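Local coordinates for protein putative oxidoreductase (PDB 3EOF) that binds flavin mononucleotide and, as a member of the nitroreductase family, probably catalyses flavin-dependent oxidoreduction, although its substrate is not established, at residues C78-R82 against S102-A107; M41-S45 against F81-C85; A71-L75 against V157-Y161; T134-P138 against F152-T156. All blocks are in the same frame, centred on the assembly; numbering follows the deposited sequence.

Interaction 1 of 4, residues C78-R82 against S102-A107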
loop_
_atom_site.group_PDB
_atom_site.type_symbol
_atom_site.label_atom_id
_atom_site.label_comp_id
_atom_site.label_asym_id
_atom_site.label_seq_id
_atom_site.Cartn_x
_atom_site.Cartn_y
_atom_site.Cartn_z
ATOM N N CYS A 78 1.878 -10.974 -1.597
ATOM C CA CYS A 78 1.396 -11.463 -0.320
ATOM C C CYS A 78 2.069 -10.850 0.907
ATOM O O CYS A 78 3.312 -10.718 0.950
ATOM C CB CYS A 78 1.634 -12.972 -0.250
ATOM S SG CYS A 78 0.936 -13.843 -1.623
ATOM N N ALA A 79 1.229 -10.475 1.873
ATOM C CA ALA A 79 1.657 -10.066 3.206
ATOM C C ALA A 79 2.282 -11.354 3.752
ATOM O O ALA A 79 1.705 -12.399 3.619
ATOM C CB ALA A 79 0.448 -9.642 4.041
ATOM N N ASP A 80 3.468 -11.288 4.335
ATOM C CA ASP A 80 4.141 -12.506 4.800
ATOM C C ASP A 80 4.914 -12.225 6.073
ATOM O O ASP A 80 5.945 -11.539 6.062
ATOM C CB ASP A 80 5.068 -13.011 3.690
ATOM C CG ASP A 80 5.758 -14.336 3.994
ATOM O OD1 ASP A 80 6.006 -14.634 5.158
ATOM O OD2 ASP A 80 6.106 -15.061 3.024
ATOM N N PHE A 81 4.357 -12.704 7.176
ATOM C CA PHE A 81 5.052 -12.716 8.473
ATOM C C PHE A 81 5.612 -14.115 8.758
ATOM O O PHE A 81 6.386 -14.296 9.702
ATOM C CB PHE A 81 4.160 -12.232 9.639
ATOM C CG PHE A 81 4.603 -10.931 10.206
ATOM C CD1 PHE A 81 5.786 -10.879 10.932
ATOM C CD2 PHE A 81 3.856 -9.794 10.075
ATOM C CE1 PHE A 81 6.227 -9.690 11.499
ATOM C CE2 PHE A 81 4.274 -8.616 10.648
ATOM C CZ PHE A 81 5.473 -8.559 11.348
ATOM N N ARG A 82 5.277 -15.074 7.893
ATOM C CA ARG A 82 5.704 -16.445 8.056
ATOM C C ARG A 82 7.207 -16.591 7.956
ATOM O O ARG A 82 7.833 -17.267 8.791
ATOM C CB ARG A 82 5.073 -17.340 7.002
ATOM C CG ARG A 82 5.476 -18.806 7.184
ATOM C CD ARG A 82 4.688 -19.672 6.284
ATOM N NE ARG A 82 4.880 -21.072 6.614
ATOM C CZ ARG A 82 4.133 -21.751 7.476
ATOM N NH1 ARG A 82 3.137 -21.171 8.136
ATOM N NH2 ARG A 82 4.412 -23.019 7.700
ATOM N N SER A 102 -0.139 -6.607 12.933
ATOM C CA SER A 102 0.981 -7.174 12.196
ATOM C C SER A 102 0.553 -7.448 10.777
ATOM O O SER A 102 1.329 -7.259 9.857
ATOM C CB SER A 102 1.491 -8.449 12.882
ATOM O OG SER A 102 2.027 -8.155 14.157
ATOM N N PHE A 103 -0.688 -7.913 10.595
ATOM C CA PHE A 103 -1.227 -8.096 9.253
ATOM C C PHE A 103 -1.250 -6.793 8.490
ATOM O O PHE A 103 -0.851 -6.727 7.329
ATOM C CB PHE A 103 -2.675 -8.694 9.260
ATOM C CG PHE A 103 -3.381 -8.522 7.936
ATOM C CD1 PHE A 103 -3.016 -9.294 6.828
ATOM C CD2 PHE A 103 -4.310 -7.487 7.757
ATOM C CE1 PHE A 103 -3.608 -9.083 5.571
ATOM C CE2 PHE A 103 -4.923 -7.290 6.516
ATOM C CZ PHE A 103 -4.568 -8.089 5.423
ATOM N N LEU A 104 -1.710 -5.731 9.126
ATOM C CA LEU A 104 -1.720 -4.439 8.468
ATOM C C LEU A 104 -0.301 -3.948 8.177
ATOM O O LEU A 104 -0.056 -3.363 7.128
ATOM C CB LEU A 104 -2.501 -3.405 9.270
ATOM C CG LEU A 104 -2.568 -2.003 8.651
ATOM C CD1 LEU A 104 -3.195 -2.000 7.273
ATOM C CD2 LEU A 104 -3.293 -1.020 9.633
ATOM N N ASN A 105 0.621 -4.164 9.092
ATOM C CA ASN A 105 2.010 -3.779 8.852
ATOM C C ASN A 105 2.594 -4.509 7.653
ATOM O O ASN A 105 3.294 -3.903 6.859
ATOM C CB ASN A 105 2.921 -4.077 10.073
ATOM C CG ASN A 105 2.689 -3.133 11.259
ATOM O OD1 ASN A 105 2.291 -1.993 11.059
ATOM N ND2 ASN A 105 2.947 -3.632 12.526
ATOM N N ALA A 106 2.287 -5.810 7.509
ATOM C CA ALA A 106 2.813 -6.628 6.412
ATOM C C ALA A 106 2.176 -6.170 5.117
ATOM O O ALA A 106 2.871 -6.047 4.107
ATOM C CB ALA A 106 2.566 -8.117 6.634
ATOM N N ALA A 107 0.851 -5.935 5.160
ATOM C CA ALA A 107 0.073 -5.437 4.016
ATOM C C ALA A 107 0.695 -4.171 3.448
ATOM O O ALA A 107 0.821 -4.005 2.234
ATOM C CB ALA A 107 -1.324 -5.154 4.418
#
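A79 and A106 mark where strand 78-80 comes nearest to helix 102-107: their CA atoms are 4.8 Å apart, and the two axes approach to 7.1 Å at 127° between their N-to-C directions. Small side chains on both sides permit this closeness. The methyl of A79 meets the methyl of A106 (CB to CB 3.7 Å) and also rests against the backbone at A107, its CB 3.9 Å from A107 N. F103 starts away from the strand, but its ring swings back until CE1 lies 4.4 Å from A79 CB. At the other end F81 brings the CD2-CE2 side of its ring to the helix. There the carbonyl oxygen of S102 sits in the ring plane at the edge, with F81 CE2 to S102 O at 3.3 Å, while S102 CB packs beside the same edge atoms. That oxygen also accepts the helical bond from A106 N, and A106 CB lies 4.0 Å from F81 CD2. The contact is thus almost wholly apolar and buried. Helix 100-123 here lies across the end of strand 73-80, between the stack of F81 with Y97 and the edge-to-face pair of F103 with F152 on strand 151-160.

Interaction 2 of 4, residues M41-S45 against F81-C85; sequences MQLYS and FRRFC
R83, M41 and F81 lose the most surface here, and they divide the contact into a polar grip and an apolar cluster. R83 stretches from the first turn of helix 82-89 with CG anti to its backbone N (chi1 -180°), then bends at chi3 (55°), which turns the guanidinium edge to the backbone of 41-45. NH2 gives a fairly straight bond to Y44 O (2.6 Å, 161° at the hydrogen), with the oxygen in the guanidinium plane. A weak bond runs from R83 NH2 to Q42 O, and two more weak ones run from NH1 to Y44 O and to S45 OG. A water donates to M41 O and accepts from R83 NE, so all three nitrogens of the group are engaged and its rotation is restrained. L43, between the two gripped carbonyls, is the centre of an inverse gamma turn.

Selenomethionine M41 sends its methyl over the face of F84, CE lying 3.5 Å from the ring centroid, with SE farther above in a Met-aromatic contact. The same CE touches F81 CE1 at 3.7 Å. L43 covers a face of F81, its CD2 3.7 Å from the ring centroid in a CH-pi contact.

S45 OG also bonds D80 OD2, and R83 NH1 reaches Y186 OH of the second subunit. The contact thereby ties the start of strand 44-49, outermost in this chain's sheet, to the start of helix 82-89, which follows neighbouring strand 73-80, with L43 also resting on A106 of helix 100-123.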
loop_
_atom_site.group_PDB
_atom_site.type_symbol
_atom_site.label_atom_id
_atom_site.label_comp_id
_atom_site.label_asym_id
_atom_site.label_seq_id
_atom_site.Cartn_x
_atom_site.Cartn_y
_atom_site.Cartn_z
HETATM N N MSE A 41 12.379 -5.490 7.529
HETATM C CA MSE A 41 11.983 -6.879 7.663
HETATM C C MSE A 41 11.499 -7.555 6.411
HETATM O O MSE A 41 11.567 -8.761 6.336
HETATM C CB MSE A 41 10.889 -6.986 8.706
HETATM C CG MSE A 41 11.339 -6.543 10.073
HETATM SE SE MSE A 41 9.856 -6.250 11.236
HETATM C CE MSE A 41 9.552 -8.026 11.908
ATOM N N GLN A 42 11.005 -6.779 5.450
ATOM C CA GLN A 42 10.466 -7.289 4.187
ATOM C C GLN A 42 9.354 -8.261 4.450
ATOM O O GLN A 42 9.503 -9.450 4.238
ATOM C CB GLN A 42 11.532 -7.949 3.313
ATOM C CG GLN A 42 12.628 -7.011 2.976
ATOM C CD GLN A 42 13.572 -7.582 1.979
ATOM O OE1 GLN A 42 14.654 -8.048 2.358
ATOM N NE2 GLN A 42 13.202 -7.537 0.692
ATOM N N LEU A 43 8.206 -7.735 4.830
ATOM C CA LEU A 43 7.070 -8.579 5.219
ATOM C C LEU A 43 6.118 -8.997 4.094
ATOM O O LEU A 43 4.864 -8.868 4.197
ATOM C CB LEU A 43 6.306 -7.833 6.316
ATOM C CG LEU A 43 7.106 -7.415 7.544
ATOM C CD1 LEU A 43 6.303 -6.397 8.394
ATOM C CD2 LEU A 43 7.525 -8.614 8.329
ATOM N N TYR A 44 6.715 -9.569 3.054
ATOM C CA TYR A 44 5.998 -9.933 1.857
ATOM C C TYR A 44 6.683 -11.050 1.120
ATOM O O TYR A 44 7.874 -11.331 1.315
ATOM C CB TYR A 44 5.929 -8.716 0.900
ATOM C CG TYR A 44 7.251 -7.978 0.725
ATOM C CD1 TYR A 44 8.200 -8.424 -0.174
ATOM C CD2 TYR A 44 7.573 -6.865 1.490
ATOM C CE1 TYR A 44 9.415 -7.771 -0.325
ATOM C CE2 TYR A 44 8.814 -6.216 1.349
ATOM C CZ TYR A 44 9.706 -6.675 0.419
ATOM O OH TYR A 44 10.916 -6.052 0.218
ATOM N N SER A 45 5.897 -11.695 0.274
ATOM C CA SER A 45 6.368 -12.671 -0.669
ATOM C C SER A 45 5.593 -12.345 -1.920
ATOM O O SER A 45 4.524 -11.771 -1.855
ATOM C CB SER A 45 6.064 -14.095 -0.224
ATOM O OG SER A 45 6.973 -14.473 0.785
ATOM N N PHE A 81 4.357 -12.704 7.176
ATOM C CA PHE A 81 5.052 -12.716 8.473
ATOM C C PHE A 81 5.612 -14.115 8.758
ATOM O O PHE A 81 6.386 -14.296 9.702
ATOM C CB PHE A 81 4.160 -12.232 9.639
ATOM C CG PHE A 81 4.603 -10.931 10.206
ATOM C CD1 PHE A 81 5.786 -10.879 10.932
ATOM C CD2 PHE A 81 3.856 -9.794 10.075
ATOM C CE1 PHE A 81 6.227 -9.690 11.499
ATOM C CE2 PHE A 81 4.274 -8.616 10.648
ATOM C CZ PHE A 81 5.473 -8.559 11.348
ATOM N N ARG A 82 5.277 -15.074 7.893
ATOM C CA ARG A 82 5.704 -16.445 8.056
ATOM C C ARG A 82 7.207 -16.591 7.956
ATOM O O ARG A 82 7.833 -17.267 8.791
ATOM C CB ARG A 82 5.073 -17.340 7.002
ATOM C CG ARG A 82 5.476 -18.806 7.184
ATOM C CD ARG A 82 4.688 -19.672 6.284
ATOM N NE ARG A 82 4.880 -21.072 6.614
ATOM C CZ ARG A 82 4.133 -21.751 7.476
ATOM N NH1 ARG A 82 3.137 -21.171 8.136
ATOM N NH2 ARG A 82 4.412 -23.019 7.700
ATOM N N ARG A 83 7.786 -16.038 6.897
ATOM C CA ARG A 83 9.233 -16.112 6.752
ATOM C C ARG A 83 9.935 -15.539 7.991
ATOM O O ARG A 83 10.844 -16.173 8.559
ATOM C CB ARG A 83 9.689 -15.442 5.465
ATOM C CG ARG A 83 11.206 -15.483 5.246
ATOM C CD ARG A 83 11.555 -14.914 3.898
ATOM N NE ARG A 83 10.993 -13.605 3.814
ATOM C CZ ARG A 83 10.008 -13.184 3.016
ATOM N NH1 ARG A 83 9.487 -13.888 2.040
ATOM N NH2 ARG A 83 9.621 -11.938 3.163
ATOM N N PHE A 84 9.524 -14.363 8.443
ATOM C CA PHE A 84 10.130 -13.801 9.651
ATOM C C PHE A 84 9.910 -14.682 10.888
ATOM O O PHE A 84 10.807 -14.853 11.674
ATOM C CB PHE A 84 9.622 -12.386 9.956
ATOM C CG PHE A 84 10.448 -11.695 10.985
ATOM C CD1 PHE A 84 11.739 -11.303 10.674
ATOM C CD2 PHE A 84 9.964 -11.502 12.274
ATOM C CE1 PHE A 84 12.566 -10.688 11.620
ATOM C CE2 PHE A 84 10.756 -10.889 13.224
ATOM C CZ PHE A 84 12.075 -10.490 12.903
ATOM N N CYS A 85 8.713 -15.251 11.081
ATOM C CA CYS A 85 8.506 -16.082 12.245
ATOM C C CYS A 85 9.312 -17.329 12.201
ATOM O O CYS A 85 9.698 -17.816 13.255
ATOM C CB CYS A 85 7.036 -16.437 12.450
ATOM S SG CYS A 85 6.105 -14.959 12.824
HETATM O O HOH W 1 11.018 -11.317 6.087
#

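Interaction 3 of 4, residues A71-L75 against V157-Y161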
loop_
_atom_site.group_PDB
_atom_site.type_symbol
_atom_site.label_atom_id
_atom_site.label_comp_id
_atom_site.label_asym_id
_atom_site.label_seq_id
_atom_site.Cartn_x
_atom_site.Cartn_y
_atom_site.Cartn_z
ATOM N N ALA A 71 -2.156 -12.154 -19.644
ATOM C CA ALA A 71 -0.831 -11.598 -19.332
ATOM C C ALA A 71 0.192 -12.721 -19.267
ATOM O O ALA A 71 -0.134 -13.820 -18.850
ATOM C CB ALA A 71 -0.829 -10.782 -18.039
ATOM N N PRO A 72 1.430 -12.458 -19.739
ATOM C CA PRO A 72 2.462 -13.448 -19.620
ATOM C C PRO A 72 2.830 -13.744 -18.160
ATOM O O PRO A 72 3.209 -14.891 -17.829
ATOM C CB PRO A 72 3.644 -12.807 -20.351
ATOM C CG PRO A 72 3.422 -11.396 -20.279
ATOM C CD PRO A 72 1.935 -11.265 -20.442
ATOM N N VAL A 73 2.691 -12.728 -17.306
ATOM C CA VAL A 73 3.012 -12.821 -15.875
ATOM C C VAL A 73 1.866 -12.266 -15.028
ATOM O O VAL A 73 1.301 -11.205 -15.328
ATOM C CB VAL A 73 4.326 -12.035 -15.538
ATOM C CG1 VAL A 73 4.617 -12.131 -14.081
ATOM C CG2 VAL A 73 5.503 -12.556 -16.399
ATOM N N VAL A 74 1.525 -13.027 -13.990
ATOM C CA VAL A 74 0.554 -12.659 -12.959
ATOM C C VAL A 74 1.334 -12.740 -11.660
ATOM O O VAL A 74 1.938 -13.772 -11.348
ATOM C CB VAL A 74 -0.682 -13.603 -12.929
ATOM C CG1 VAL A 74 -1.680 -13.172 -11.853
ATOM C CG2 VAL A 74 -1.324 -13.602 -14.297
ATOM N N LEU A 75 1.378 -11.622 -10.941
ATOM C CA LEU A 75 2.101 -11.534 -9.683
ATOM C C LEU A 75 1.153 -11.332 -8.560
ATOM O O LEU A 75 0.401 -10.377 -8.591
ATOM C CB LEU A 75 3.044 -10.352 -9.691
ATOM C CG LEU A 75 4.151 -10.329 -10.731
ATOM C CD1 LEU A 75 4.853 -8.991 -10.591
ATOM C CD2 LEU A 75 5.131 -11.513 -10.558
ATOM N N VAL A 157 -1.190 -8.359 -9.647
ATOM C CA VAL A 157 -0.909 -7.524 -10.781
ATOM C C VAL A 157 -0.616 -8.381 -11.985
ATOM O O VAL A 157 0.263 -9.246 -11.953
ATOM C CB VAL A 157 0.287 -6.642 -10.482
ATOM C CG1 VAL A 157 0.770 -5.841 -11.693
ATOM C CG2 VAL A 157 -0.048 -5.722 -9.322
ATOM N N THR A 158 -1.363 -8.127 -13.054
ATOM C CA THR A 158 -1.139 -8.739 -14.372
ATOM C C THR A 158 -0.177 -7.771 -15.095
ATOM O O THR A 158 -0.357 -6.560 -15.046
ATOM C CB THR A 158 -2.464 -8.970 -15.073
ATOM O OG1 THR A 158 -3.144 -7.718 -15.256
ATOM C CG2 THR A 158 -3.347 -9.948 -14.187
ATOM N N VAL A 159 0.875 -8.327 -15.677
ATOM C CA VAL A 159 1.957 -7.579 -16.297
ATOM C C VAL A 159 2.238 -8.148 -17.689
ATOM O O VAL A 159 2.247 -9.385 -17.887
ATOM C CB VAL A 159 3.359 -7.798 -15.590
ATOM C CG1 VAL A 159 4.242 -6.592 -15.814
ATOM C CG2 VAL A 159 3.238 -8.129 -14.151
ATOM N N GLY A 160 2.502 -7.248 -18.640
ATOM C CA GLY A 160 2.825 -7.648 -19.993
ATOM C C GLY A 160 3.221 -6.458 -20.795
ATOM O O GLY A 160 3.161 -5.342 -20.312
ATOM N N TYR A 161 3.678 -6.694 -22.014
ATOM C CA TYR A 161 3.958 -5.600 -22.919
ATOM C C TYR A 161 2.599 -5.175 -23.440
ATOM O O TYR A 161 1.783 -6.020 -23.729
ATOM C CB TYR A 161 4.861 -6.045 -24.043
ATOM C CG TYR A 161 6.242 -6.279 -23.564
ATOM C CD1 TYR A 161 6.630 -7.518 -23.072
ATOM C CD2 TYR A 161 7.166 -5.257 -23.589
ATOM C CE1 TYR A 161 7.900 -7.731 -22.652
ATOM C CE2 TYR A 161 8.437 -5.465 -23.187
ATOM C CZ TYR A 161 8.805 -6.703 -22.712
ATOM O OH TYR A 161 10.096 -6.882 -22.302
#
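L75 lays its CD1 methyl against CG2 of V159, 4.0 Å away, the two side chains meeting at a slant on one face of the sheet. V73 joins them there, its CG1 4.2 Å from V159 CG2, and V157 projects to this side as well. On the other face V74 and T158 run side by side and point the same way, V74 CG2 and T158 CG2 being 4.2 Å apart; A71 CB packs on T158 CB from the chain's approach to the strand. T158 has its hydroxyl between the backbone N and the carbonyl carbon (chi1 60°), a rotation that sets CG2 anti to the carbonyl carbon and beside V74, while OG1 bonds Y15 OH.

The strands are antiparallel. L75 and V157 form a hydrogen-bonded pair, with L75 N to V157 O and V157 N to L75 O both at 2.8 Å. V74 and T158 make the non-hydrogen-bonded pair between, where CA-H...O contacts join T158 CA to V73 O and V74 CA to V157 O. V73 and V159 pair less evenly: V159 N to V73 O is 2.9 Å, but the return bond from V73 N to V159 O is weak at 3.4 Å. P72 CD also packs against that oxygen.

The backbone bonds thus hold the two central strands most evenly at L75 and V157 and slacken toward P72, while the side chains meet mostly through apolar groups on both faces and the hydroxyl of T158 is satisfied by Y15.

Interaction 4 of 4, residues T134-P138 against F152-T156; sequences TTYNP and FPITT
T134 has OG1 anti to its carbonyl carbon (chi1 -55°) and CG2 anti to N, which splits its fork between two tasks. OG1 meets T156 OG1, itself anti to its own carbonyl carbon (chi1 -54°), at 2.7 Å, a hydroxyl-hydroxyl approach close enough for hydrogen bonding in which the proton is not placed. T134 OG1 also has a hydrogen bond with L131 O, so the hydroxyl is tied back to the end of strand 127-131 while it faces strand 151-160. The methyl branch turns to the backbone: T134 CG2 lies 3.5 Å from I154 O and 3.7 Å from P153 CB. T135 adds a second methyl at the same carbonyl, its CG2 also 3.5 Å from I154 O. Farther along, P138 CB touches both F152 CZ (3.7 Å) and P153 CG (3.9 Å), the side chains of P138 and F152 running side by side and pointing the same way. P153 O is buried here and has no polar partner in the model.

I154 and T155 together face F77 in a classic beta bulge, a local irregularity of strand 151-160 where the loop packs. The contact seats the turn between strand 127-131 and helix 138-145 on that strand, close to the FMN pocket, while F152 continues onto helix 227-243 and I154 onto helix 100-123.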
loop_
_atom_site.group_PDB
_atom_site.type_symbol
_atom_site.label_atom_id
_atom_site.label_comp_id
_atom_site.label_asym_id
_atom_site.label_seq_id
_atom_site.Cartn_x
_atom_site.Cartn_y
_atom_site.Cartn_z
ATOM N N THR A 134 -8.517 -9.860 -5.474
ATOM C CA THR A 134 -7.666 -10.599 -4.538
ATOM C C THR A 134 -8.225 -10.658 -3.137
ATOM O O THR A 134 -8.046 -11.654 -2.466
ATOM C CB THR A 134 -6.251 -9.946 -4.445
ATOM O OG1 THR A 134 -5.701 -9.855 -5.743
ATOM C CG2 THR A 134 -5.328 -10.761 -3.645
ATOM N N THR A 135 -8.827 -9.548 -2.684
ATOM C CA THR A 135 -9.421 -9.429 -1.366
ATOM C C THR A 135 -10.913 -9.839 -1.392
ATOM O O THR A 135 -11.565 -9.890 -0.361
ATOM C CB THR A 135 -9.139 -8.042 -0.777
ATOM O OG1 THR A 135 -9.366 -7.040 -1.769
ATOM C CG2 THR A 135 -7.679 -7.939 -0.348
ATOM N N TYR A 136 -11.465 -10.137 -2.564
ATOM C CA TYR A 136 -12.841 -10.745 -2.614
ATOM C C TYR A 136 -12.730 -12.250 -2.465
ATOM O O TYR A 136 -13.611 -12.921 -1.878
ATOM C CB TYR A 136 -13.585 -10.441 -3.917
ATOM C CG TYR A 136 -14.081 -9.030 -3.985
ATOM C CD1 TYR A 136 -13.185 -7.980 -4.190
ATOM C CD2 TYR A 136 -15.428 -8.737 -3.801
ATOM C CE1 TYR A 136 -13.609 -6.681 -4.229
ATOM C CE2 TYR A 136 -15.875 -7.432 -3.825
ATOM C CZ TYR A 136 -14.959 -6.400 -4.051
ATOM O OH TYR A 136 -15.383 -5.086 -4.080
ATOM N N ASN A 137 -11.688 -12.806 -3.086
ATOM C CA ASN A 137 -11.469 -14.261 -3.054
ATOM C C ASN A 137 -10.126 -14.698 -2.522
ATOM O O ASN A 137 -9.470 -15.541 -3.136
ATOM C CB ASN A 137 -11.644 -14.815 -4.451
ATOM C CG ASN A 137 -13.095 -15.015 -4.825
ATOM O OD1 ASN A 137 -13.892 -15.538 -4.042
ATOM N ND2 ASN A 137 -13.432 -14.645 -6.055
ATOM N N PRO A 138 -9.749 -14.196 -1.341
ATOM C CA PRO A 138 -8.449 -14.569 -0.820
ATOM C C PRO A 138 -8.379 -16.062 -0.527
ATOM O O PRO A 138 -7.359 -16.678 -0.767
ATOM C CB PRO A 138 -8.315 -13.706 0.465
ATOM C CG PRO A 138 -9.747 -13.479 0.898
ATOM C CD PRO A 138 -10.464 -13.294 -0.411
ATOM N N PHE A 152 -0.903 -13.961 3.454
ATOM C CA PHE A 152 -2.186 -13.511 3.028
ATOM C C PHE A 152 -2.041 -12.730 1.708
ATOM O O PHE A 152 -1.212 -11.815 1.613
ATOM C CB PHE A 152 -2.798 -12.613 4.150
ATOM C CG PHE A 152 -4.265 -12.336 3.941
ATOM C CD1 PHE A 152 -4.676 -11.399 3.006
ATOM C CD2 PHE A 152 -5.224 -13.040 4.646
ATOM C CE1 PHE A 152 -6.026 -11.182 2.745
ATOM C CE2 PHE A 152 -6.573 -12.828 4.399
ATOM C CZ PHE A 152 -6.969 -11.881 3.444
ATOM N N PRO A 153 -2.844 -13.066 0.680
ATOM C CA PRO A 153 -2.723 -12.350 -0.581
ATOM C C PRO A 153 -3.342 -10.968 -0.480
ATOM O O PRO A 153 -4.492 -10.824 -0.042
ATOM C CB PRO A 153 -3.512 -13.215 -1.538
ATOM C CG PRO A 153 -4.586 -13.790 -0.699
ATOM C CD PRO A 153 -3.920 -14.091 0.604
ATOM N N ILE A 154 -2.537 -9.952 -0.797
ATOM C CA ILE A 154 -2.956 -8.553 -0.682
ATOM C C ILE A 154 -3.489 -8.050 -2.011
ATOM O O ILE A 154 -4.659 -7.647 -2.108
ATOM C CB ILE A 154 -1.798 -7.640 -0.156
ATOM C CG1 ILE A 154 -1.465 -8.049 1.294
ATOM C CG2 ILE A 154 -2.174 -6.139 -0.168
ATOM C CD1 ILE A 154 -2.638 -8.042 2.243
ATOM N N THR A 155 -2.640 -8.022 -3.019
ATOM C CA THR A 155 -3.102 -7.665 -4.353
ATOM C C THR A 155 -2.376 -8.492 -5.429
ATOM O O THR A 155 -1.382 -9.145 -5.146
ATOM C CB THR A 155 -3.008 -6.192 -4.668
ATOM O OG1 THR A 155 -3.753 -5.938 -5.880
ATOM C CG2 THR A 155 -1.567 -5.793 -4.825
ATOM N N THR A 156 -2.934 -8.457 -6.644
ATOM C CA THR A 156 -2.435 -9.192 -7.782
ATOM C C THR A 156 -2.296 -8.235 -8.918
ATOM O O THR A 156 -3.152 -7.386 -9.101
ATOM C CB THR A 156 -3.408 -10.308 -8.190
ATOM O OG1 THR A 156 -3.647 -11.113 -7.029
ATOM C CG2 THR A 156 -2.784 -11.171 -9.332
#

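All four contacts gather round one antiparallel sheet within the nitroreductase fold. Interactions 1 and 2 are neighbours, their centres 7 Å apart; they share F81 and R82, and both touch the second subunit. The centre of interaction 3 lies about 23 Å from that of interaction 1, at the other end of strand 73-80; it shares strand 151-160 with interaction 4, whose centre is 16 Å away. A79 N to F152 O, 2.8 Å, probably hydrogen-bonds interactions 1 and 4. Along the chain, 71-75 with 157-161 encloses both interactions 1 and 4, whereas interaction 2 crosses it. The two central strands thus carry sheet pairing and helix packing, while subunit contacts come chiefly from segments packed round them, beside the FMN sites.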